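Local coordinates for YueI protein (Bacillus subtilis, PDB 2OHW), which is of unknown function and belongs to the DUF1694 family, folding as a single chain with helices packed around a four-stranded mixed sheet, at residues A40-Y52 against N70-M84. Sequence-based numbering, arbitrary orientation.
Sequences ALTKGQVLRSKPY and NGELQYQSYSSYIQM
Y81 sets its CG anti to its own carbonyl carbon (chi1 -67°), which carries the ring away from helix 75-87 and lodges the phenol among L41, V46, P51 and Y52. Across from it, V46 turns CG1 anti to its backbone N (chi1 173°), and that methyl meets L73 CD1 at 3.8 Å while also reaching CB of Y78 and, obliquely to the ring, CE2 of Y81. The phenol oxygen does the polar work. It accepts the backbone N-H of Y52 in a nearly straight bond, Y52 N to Y81 OH 3.0 Å (163° at the hydrogen), and it also lies near the plane of the Y52 ring, at the edge, 3.5 Å from Y52 CD2. A water bound at V46 O and R48 O also lies in the plane of the Y81 ring, but its 2.5 Å approach to Y81 OH is short enough to leave that link doubtful. Around this polar end the packing is apolar: L41 CD1 comes within 3.9 Å of Y81 CZ from the strand, and P51 CB approaches the same carbon obliquely. One face of the Y52 ring carries the R48 guanidinium, with R48 CZ 3.8 Å above the ring plane, over its centre; the Y52 hydroxyl is held by D123. Farther along, the K43 chain, bent at chi3 and chi4, runs antiparallel alongside L73, and L47 CD2 rests against S77. A capping box of T42 and Q45, whose NE2 is held by I121 and D123, starts helix 43-46, while an Asx turn at N70 shapes the type I turn leading toward helix 75-87. The Y81, V46 and L73 packing, with the Y52 N-H bond, joins two strand-to-helix connections, 37-42 into 43-46 and 65-70 into 75-87; V46 and Y81 both touch I106 of strand 104-110, packing on the mixed four-stranded beta sheet of this alpha/beta fold.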
ATOM      1  N   ALA A  40       2.530  -2.357  -1.356  1.00 15.26           N
ATOM      2  CA  ALA A  40       2.006  -1.610  -0.225  1.00 15.86           C
ATOM      3  C   ALA A  40       3.170  -1.085   0.600  1.00 16.15           C
ATOM      4  O   ALA A  40       4.181  -1.783   0.763  1.00 17.26           O
ATOM      5  CB  ALA A  40       1.111  -2.496   0.607  1.00 16.12           C
ATOM      6  N   LEU A  41       3.038   0.145   1.102  1.00 14.66           N
ATOM      7  CA  LEU A  41       4.039   0.762   1.989  1.00 14.86           C
ATOM      8  C   LEU A  41       3.367   1.075   3.312  1.00 14.00           C
ATOM      9  O   LEU A  41       2.190   1.505   3.321  1.00 13.57           O
ATOM     10  CB  LEU A  41       4.517   2.076   1.400  1.00 15.00           C
ATOM     11  CG  LEU A  41       5.397   2.044   0.152  1.00 19.34           C
ATOM     12  CD1 LEU A  41       5.725   3.485  -0.244  1.00 20.48           C
ATOM     13  CD2 LEU A  41       6.651   1.252   0.325  1.00 20.92           C
ATOM     14  N   THR A  42       4.076   0.879   4.429  1.00 13.29           N
ATOM     15  CA  THR A  42       3.525   1.288   5.719  1.00 13.80           C
ATOM     16  C   THR A  42       3.520   2.814   5.812  1.00 13.95           C
ATOM     17  O   THR A  42       4.239   3.507   5.066  1.00 13.41           O
ATOM     18  CB  THR A  42       4.345   0.761   6.914  1.00 14.23           C
ATOM     19  OG1 THR A  42       5.633   1.395   6.934  1.00 14.58           O
ATOM     20  CG2 THR A  42       4.489  -0.753   6.858  1.00 14.26           C
ATOM     21  N   LYS A  43       2.725   3.341   6.745  1.00 14.42           N
ATOM     22  CA  LYS A  43       2.775   4.784   7.025  1.00 16.34           C
ATOM     23  C   LYS A  43       4.204   5.223   7.351  1.00 15.92           C
ATOM     24  O   LYS A  43       4.664   6.260   6.877  1.00 16.81           O
ATOM     25  CB  LYS A  43       1.793   5.164   8.132  1.00 16.83           C
ATOM     26  CG  LYS A  43       0.337   5.112   7.694  1.00 18.17           C
ATOM     27  CD  LYS A  43      -0.630   5.300   8.876  1.00 19.69           C
ATOM     28  CE  LYS A  43      -0.345   6.594   9.608  1.00 23.88           C
ATOM     29  NZ  LYS A  43      -0.619   7.755   8.730  1.00 28.67           N
ATOM     30  N   GLY A  44       4.918   4.412   8.129  1.00 15.87           N
ATOM     31  CA  GLY A  44       6.295   4.748   8.475  1.00 14.95           C
ATOM     32  C   GLY A  44       7.201   4.868   7.261  1.00 15.84           C
ATOM     33  O   GLY A  44       8.030   5.760   7.189  1.00 15.90           O
ATOM     34  N   GLN A  45       7.040   3.957   6.297  1.00 14.86           N
ATOM     35  CA  GLN A  45       7.791   4.055   5.044  1.00 14.36           C
ATOM     36  C   GLN A  45       7.394   5.292   4.246  1.00 15.48           C
ATOM     37  O   GLN A  45       8.252   5.980   3.671  1.00 16.31           O
ATOM     38  CB  GLN A  45       7.609   2.769   4.226  1.00 13.97           C
ATOM     39  CG  GLN A  45       8.258   1.566   4.889  1.00 13.52           C
ATOM     40  CD  GLN A  45       8.014   0.288   4.100  1.00 13.14           C
ATOM     41  OE1 GLN A  45       6.877  -0.037   3.770  1.00 13.24           O
ATOM     42  NE2 GLN A  45       9.094  -0.448   3.798  1.00 13.35           N
ATOM     43  N   VAL A  46       6.101   5.597   4.173  1.00 14.72           N
ATOM     44  CA  VAL A  46       5.706   6.796   3.412  1.00 15.60           C
ATOM     45  C   VAL A  46       6.328   8.059   4.038  1.00 17.41           C
ATOM     46  O   VAL A  46       6.653   9.025   3.330  1.00 18.78           O
ATOM     47  CB  VAL A  46       4.174   6.909   3.290  1.00 15.47           C
ATOM     48  CG1 VAL A  46       3.760   8.242   2.655  1.00 15.28           C
ATOM     49  CG2 VAL A  46       3.656   5.755   2.456  1.00 15.41           C
ATOM     50  N   LEU A  47       6.491   8.040   5.358  1.00 18.48           N
ATOM     51  CA  LEU A  47       7.045   9.198   6.078  1.00 20.25           C
ATOM     52  C   LEU A  47       8.550   9.366   5.897  1.00 21.98           C
ATOM     53  O   LEU A  47       9.110  10.388   6.317  1.00 22.75           O
ATOM     54  CB  LEU A  47       6.684   9.121   7.563  1.00 20.07           C
ATOM     55  CG  LEU A  47       5.201   9.317   7.918  1.00 20.88           C
ATOM     56  CD1 LEU A  47       4.879   8.837   9.337  1.00 23.75           C
ATOM     57  CD2 LEU A  47       4.723  10.749   7.691  1.00 21.93           C
ATOM     58  N   ARG A  48       9.213   8.398   5.266  1.00 23.47           N
ATOM     59  CA  ARG A  48      10.648   8.510   4.984  1.00 25.35           C
ATOM     60  C   ARG A  48      10.887   9.682   4.028  1.00 26.49           C
ATOM     61  O   ARG A  48      10.158   9.848   3.043  1.00 26.80           O
ATOM     62  CB  ARG A  48      11.198   7.204   4.401  1.00 25.14           C
ATOM     63  CG  ARG A  48      12.721   7.152   4.324  1.00 25.99           C
ATOM     64  CD  ARG A  48      13.209   5.904   3.597  1.00 26.08           C
ATOM     65  NE  ARG A  48      13.221   6.054   2.144  1.00 26.81           N
ATOM     66  CZ  ARG A  48      13.870   5.245   1.310  1.00 27.54           C
ATOM     67  NH1 ARG A  48      14.567   4.218   1.776  1.00 27.84           N
ATOM     68  NH2 ARG A  48      13.834   5.466   0.001  1.00 27.40           N
ATOM     69  N   SER A  49      11.893  10.497   4.340  1.00 27.66           N
ATOM     70  CA  SER A  49      12.182  11.714   3.575  1.00 29.09           C
ATOM     71  C   SER A  49      12.354  11.452   2.078  1.00 29.17           C
ATOM     72  O   SER A  49      11.716  12.107   1.247  1.00 30.28           O
ATOM     73  CB  SER A  49      13.415  12.422   4.150  1.00 29.33           C
ATOM     74  OG  SER A  49      13.238  12.669   5.535  1.00 32.64           O
ATOM     75  N   LYS A  50      13.197  10.480   1.742  1.00 28.93           N
ATOM     76  CA  LYS A  50      13.367  10.068   0.357  1.00 27.88           C
ATOM     77  C   LYS A  50      12.297   9.055  -0.067  1.00 26.58           C
ATOM     78  O   LYS A  50      12.144   8.015   0.580  1.00 26.58           O
ATOM     79  CB  LYS A  50      14.764   9.486   0.133  1.00 28.81           C
ATOM     80  CG  LYS A  50      15.194   9.472  -1.329  1.00 31.71           C
ATOM     81  CD  LYS A  50      15.449  10.883  -1.853  1.00 35.02           C
ATOM     82  CE  LYS A  50      15.563  10.905  -3.366  1.00 36.10           C
ATOM     83  NZ  LYS A  50      15.304  12.271  -3.912  1.00 37.82           N
ATOM     84  N   PRO A  51      11.561   9.347  -1.160  1.00 24.86           N
ATOM     85  CA  PRO A  51      10.546   8.397  -1.622  1.00 23.48           C
ATOM     86  C   PRO A  51      11.166   7.099  -2.127  1.00 22.34           C
ATOM     87  O   PRO A  51      12.314   7.088  -2.584  1.00 23.06           O
ATOM     88  CB  PRO A  51       9.847   9.144  -2.764  1.00 24.17           C
ATOM     89  CG  PRO A  51      10.824  10.152  -3.220  1.00 24.46           C
ATOM     90  CD  PRO A  51      11.598  10.560  -2.004  1.00 24.94           C
ATOM     91  N   TYR A  52      10.413   6.009  -2.036  1.00 20.59           N
ATOM     92  CA  TYR A  52      10.931   4.715  -2.446  1.00 19.45           C
ATOM     93  C   TYR A  52      10.942   4.544  -3.970  1.00 19.50           C
ATOM     94  O   TYR A  52       9.891   4.577  -4.636  1.00 19.48           O
ATOM     95  CB  TYR A  52      10.127   3.585  -1.795  1.00 18.64           C
ATOM     96  CG  TYR A  52      10.473   3.317  -0.340  1.00 17.21           C
ATOM     97  CD1 TYR A  52      11.314   2.270   0.018  1.00 17.56           C
ATOM     98  CD2 TYR A  52       9.937   4.105   0.674  1.00 17.44           C
ATOM     99  CE1 TYR A  52      11.617   2.030   1.369  1.00 18.71           C
ATOM    100  CE2 TYR A  52      10.215   3.869   2.001  1.00 17.41           C
ATOM    101  CZ  TYR A  52      11.062   2.838   2.341  1.00 18.30           C
ATOM    102  OH  TYR A  52      11.338   2.629   3.679  1.00 19.62           O
ATOM    103  N   ASN A  70      -3.598   6.664   2.182  1.00 14.11           N
ATOM    104  CA  ASN A  70      -4.271   6.753   3.455  1.00 14.80           C
ATOM    105  C   ASN A  70      -4.478   8.213   3.863  1.00 15.72           C
ATOM    106  O   ASN A  70      -3.508   8.920   4.114  1.00 15.58           O
ATOM    107  CB  ASN A  70      -3.407   6.049   4.507  1.00 15.06           C
ATOM    108  CG  ASN A  70      -4.108   5.870   5.815  1.00 16.21           C
ATOM    109  OD1 ASN A  70      -4.943   6.694   6.204  1.00 16.97           O
ATOM    110  ND2 ASN A  70      -3.761   4.802   6.528  1.00 18.90           N
ATOM    111  N   GLY A  71      -5.738   8.646   3.949  1.00 16.11           N
ATOM    112  CA  GLY A  71      -6.091  10.023   4.304  1.00 16.81           C
ATOM    113  C   GLY A  71      -5.684  10.458   5.703  1.00 17.42           C
ATOM    114  O   GLY A  71      -5.778  11.652   6.025  1.00 17.68           O
ATOM    115  N   GLU A  72      -5.223   9.527   6.543  1.00 16.50           N
ATOM    116  CA  GLU A  72      -4.694   9.940   7.850  1.00 17.25           C
ATOM    117  C   GLU A  72      -3.386  10.718   7.718  1.00 16.62           C
ATOM    118  O   GLU A  72      -2.996  11.453   8.638  1.00 16.32           O
ATOM    119  CB  GLU A  72      -4.455   8.742   8.760  1.00 17.90           C
ATOM    120  CG  GLU A  72      -5.687   7.902   8.944  1.00 23.51           C
ATOM    121  CD  GLU A  72      -6.077   7.738  10.376  1.00 29.75           C
ATOM    122  OE1 GLU A  72      -5.202   7.789  11.267  1.00 34.17           O
ATOM    123  OE2 GLU A  72      -7.286   7.552  10.615  1.00 34.41           O
ATOM    124  N   LEU A  73      -2.690  10.504   6.594  1.00 16.11           N
ATOM    125  CA  LEU A  73      -1.435  11.179   6.297  1.00 16.15           C
ATOM    126  C   LEU A  73      -1.685  12.612   5.836  1.00 15.65           C
ATOM    127  O   LEU A  73      -2.689  12.890   5.194  1.00 15.60           O
ATOM    128  CB  LEU A  73      -0.694  10.423   5.187  1.00 16.05           C
ATOM    129  CG  LEU A  73      -0.183   9.028   5.552  1.00 16.49           C
ATOM    130  CD1 LEU A  73       0.283   8.340   4.269  1.00 20.32           C
ATOM    131  CD2 LEU A  73       0.952   9.152   6.547  1.00 18.70           C
ATOM    132  N   GLN A  74      -0.770  13.507   6.187  1.00 14.91           N
ATOM    133  CA  GLN A  74      -0.777  14.863   5.669  1.00 15.09           C
ATOM    134  C   GLN A  74      -0.168  14.910   4.272  1.00 15.28           C
ATOM    135  O   GLN A  74       0.717  14.113   3.948  1.00 15.03           O
ATOM    136  CB  GLN A  74       0.007  15.776   6.621  1.00 15.29           C
ATOM    137  CG  GLN A  74      -0.663  15.889   7.980  1.00 16.62           C
ATOM    138  CD  GLN A  74       0.045  16.835   8.924  1.00 18.97           C
ATOM    139  OE1 GLN A  74       0.950  17.565   8.529  1.00 22.97           O
ATOM    140  NE2 GLN A  74      -0.370  16.822  10.188  1.00 20.12           N
ATOM    141  N   TYR A  75      -0.635  15.866   3.467  1.00 15.62           N
ATOM    142  CA  TYR A  75      -0.202  16.023   2.072  1.00 15.39           C
ATOM    143  C   TYR A  75       1.289  15.950   1.863  1.00 16.43           C
ATOM    144  O   TYR A  75       1.745  15.244   0.961  1.00 15.58           O
ATOM    145  CB  TYR A  75      -0.739  17.333   1.474  1.00 16.34           C
ATOM    146  CG  TYR A  75      -0.492  17.457  -0.018  1.00 16.47           C
ATOM    147  CD1 TYR A  75      -1.250  16.725  -0.931  1.00 16.45           C
ATOM    148  CD2 TYR A  75       0.490  18.310  -0.511  1.00 16.87           C
ATOM    149  CE1 TYR A  75      -1.031  16.836  -2.297  1.00 17.39           C
ATOM    150  CE2 TYR A  75       0.722  18.420  -1.876  1.00 16.77           C
ATOM    151  CZ  TYR A  75      -0.041  17.678  -2.760  1.00 18.44           C
ATOM    152  OH  TYR A  75       0.181  17.790  -4.119  1.00 21.56           O
ATOM    153  N   GLN A  76       2.054  16.686   2.663  1.00 17.10           N
ATOM    154  CA  GLN A  76       3.497  16.745   2.434  1.00 18.34           C
ATOM    155  C   GLN A  76       4.190  15.383   2.537  1.00 18.56           C
ATOM    156  O   GLN A  76       5.268  15.200   1.985  1.00 19.98           O
ATOM    157  CB  GLN A  76       4.148  17.777   3.363  1.00 19.95           C
ATOM    158  CG  GLN A  76       4.178  17.380   4.818  1.00 22.21           C
ATOM    159  CD  GLN A  76       2.936  17.757   5.595  1.00 26.57           C
ATOM    160  OE1 GLN A  76       1.918  18.188   5.036  1.00 27.64           O
ATOM    161  NE2 GLN A  76       3.010  17.583   6.912  1.00 27.91           N
ATOM    162  N   SER A  77       3.544  14.435   3.215  1.00 17.83           N
ATOM    163  CA  SER A  77       4.080  13.086   3.385  1.00 18.33           C
ATOM    164  C   SER A  77       3.963  12.231   2.131  1.00 18.32           C
ATOM    165  O   SER A  77       4.813  11.376   1.875  1.00 19.16           O
ATOM    166  CB  SER A  77       3.378  12.365   4.550  1.00 18.64           C
ATOM    167  OG  SER A  77       3.513  13.101   5.763  1.00 21.30           O
ATOM    168  N   TYR A  78       2.906  12.440   1.359  1.00 16.80           N
ATOM    169  CA  TYR A  78       2.650  11.582   0.204  1.00 16.81           C
ATOM    170  C   TYR A  78       2.695  12.275  -1.137  1.00 16.49           C
ATOM    171  O   TYR A  78       2.557  11.635  -2.176  1.00 16.04           O
ATOM    172  CB  TYR A  78       1.317  10.839   0.346  1.00 17.78           C
ATOM    173  CG  TYR A  78       0.077  11.704   0.501  1.00 17.47           C
ATOM    174  CD1 TYR A  78      -0.503  12.354  -0.592  1.00 17.96           C
ATOM    175  CD2 TYR A  78      -0.532  11.848   1.744  1.00 17.72           C
ATOM    176  CE1 TYR A  78      -1.659  13.122  -0.442  1.00 18.22           C
ATOM    177  CE2 TYR A  78      -1.672  12.606   1.898  1.00 16.75           C
ATOM    178  CZ  TYR A  78      -2.230  13.244   0.804  1.00 17.22           C
ATOM    179  OH  TYR A  78      -3.355  13.986   1.002  1.00 18.92           O
ATOM    180  N   SER A  79       2.868  13.591  -1.133  1.00 16.45           N
ATOM    181  CA  SER A  79       2.886  14.318  -2.390  1.00 16.50           C
ATOM    182  C   SER A  79       3.931  13.839  -3.399  1.00 16.98           C
ATOM    183  O   SER A  79       3.678  13.900  -4.603  1.00 16.26           O
ATOM    184  CB  SER A  79       3.034  15.805  -2.129  1.00 16.67           C
ATOM    185  OG  SER A  79       4.190  16.045  -1.362  1.00 17.89           O
ATOM    186  N   SER A  80       5.083  13.359  -2.937  1.00 16.92           N
ATOM    187  CA  SER A  80       6.094  12.841  -3.867  1.00 17.30           C
ATOM    188  C   SER A  80       5.545  11.670  -4.686  1.00 16.48           C
ATOM    189  O   SER A  80       5.885  11.509  -5.859  1.00 16.46           O
ATOM    190  CB  SER A  80       7.335  12.387  -3.108  1.00 18.07           C
ATOM    191  OG  SER A  80       7.990  13.495  -2.524  1.00 23.04           O
ATOM    192  N   TYR A  81       4.711  10.844  -4.050  1.00 15.58           N
ATOM    193  CA  TYR A  81       4.151   9.670  -4.721  1.00 14.92           C
ATOM    194  C   TYR A  81       3.111  10.069  -5.745  1.00 14.69           C
ATOM    195  O   TYR A  81       2.949   9.392  -6.760  1.00 14.80           O
ATOM    196  CB  TYR A  81       3.588   8.679  -3.697  1.00 15.58           C
ATOM    197  CG  TYR A  81       4.706   8.093  -2.858  1.00 14.40           C
ATOM    198  CD1 TYR A  81       5.503   7.061  -3.353  1.00 15.67           C
ATOM    199  CD2 TYR A  81       5.001   8.614  -1.591  1.00 15.57           C
ATOM    200  CE1 TYR A  81       6.564   6.546  -2.597  1.00 15.77           C
ATOM    201  CE2 TYR A  81       6.053   8.103  -0.828  1.00 15.60           C
ATOM    202  CZ  TYR A  81       6.816   7.069  -1.335  1.00 15.85           C
ATOM    203  OH  TYR A  81       7.856   6.589  -0.556  1.00 16.91           O
ATOM    204  N   ILE A  82       2.421  11.186  -5.492  1.00 14.51           N
ATOM    205  CA  ILE A  82       1.452  11.707  -6.462  1.00 15.41           C
ATOM    206  C   ILE A  82       2.185  12.187  -7.714  1.00 15.44           C
ATOM    207  O   ILE A  82       1.711  11.961  -8.836  1.00 15.80           O
ATOM    208  CB  ILE A  82       0.608  12.843  -5.839  1.00 15.05           C
ATOM    209  CG1 ILE A  82      -0.393  12.245  -4.834  1.00 15.62           C
ATOM    210  CG2 ILE A  82      -0.076  13.696  -6.945  1.00 16.33           C
ATOM    211  CD1 ILE A  82      -1.268  13.281  -4.099  1.00 17.50           C
ATOM    212  N   GLN A  83       3.342  12.824  -7.516  1.00 14.93           N
ATOM    213  CA  GLN A  83       4.178  13.274  -8.642  1.00 15.73           C
ATOM    214  C   GLN A  83       4.593  12.080  -9.487  1.00 16.49           C
ATOM    215  O   GLN A  83       4.545  12.144 -10.722  1.00 16.59           O
ATOM    216  CB  GLN A  83       5.425  14.012  -8.149  1.00 16.40           C
ATOM    217  CG  GLN A  83       5.148  15.242  -7.261  1.00 19.43           C
ATOM    218  CD  GLN A  83       4.658  16.442  -8.042  1.00 23.01           C
ATOM    219  OE1 GLN A  83       5.217  16.786  -9.080  1.00 24.07           O
ATOM    220  NE2 GLN A  83       3.618  17.096  -7.539  1.00 26.60           N
ATOM    221  N   MET A  84       5.011  11.000  -8.817  1.00 16.25           N
ATOM    222  CA  MET A  84       5.434   9.774  -9.509  1.00 17.45           C
ATOM    223  C   MET A  84       4.261   9.192 -10.286  1.00 16.83           C
ATOM    224  O   MET A  84       4.409   8.804 -11.454  1.00 17.56           O
ATOM    225  CB  MET A  84       5.931   8.718  -8.516  1.00 17.01           C
ATOM    226  CG  MET A  84       7.180   9.043  -7.723  1.00 18.93           C
ATOM    227  SD  MET A  84       7.598   7.676  -6.547  1.00 20.00           S
ATOM    228  CE  MET A  84       6.094   6.742  -6.496  1.00 25.21           C
TER
HETATM  229  O   HOH W   1       8.603   7.973   1.441  1.00 23.97           O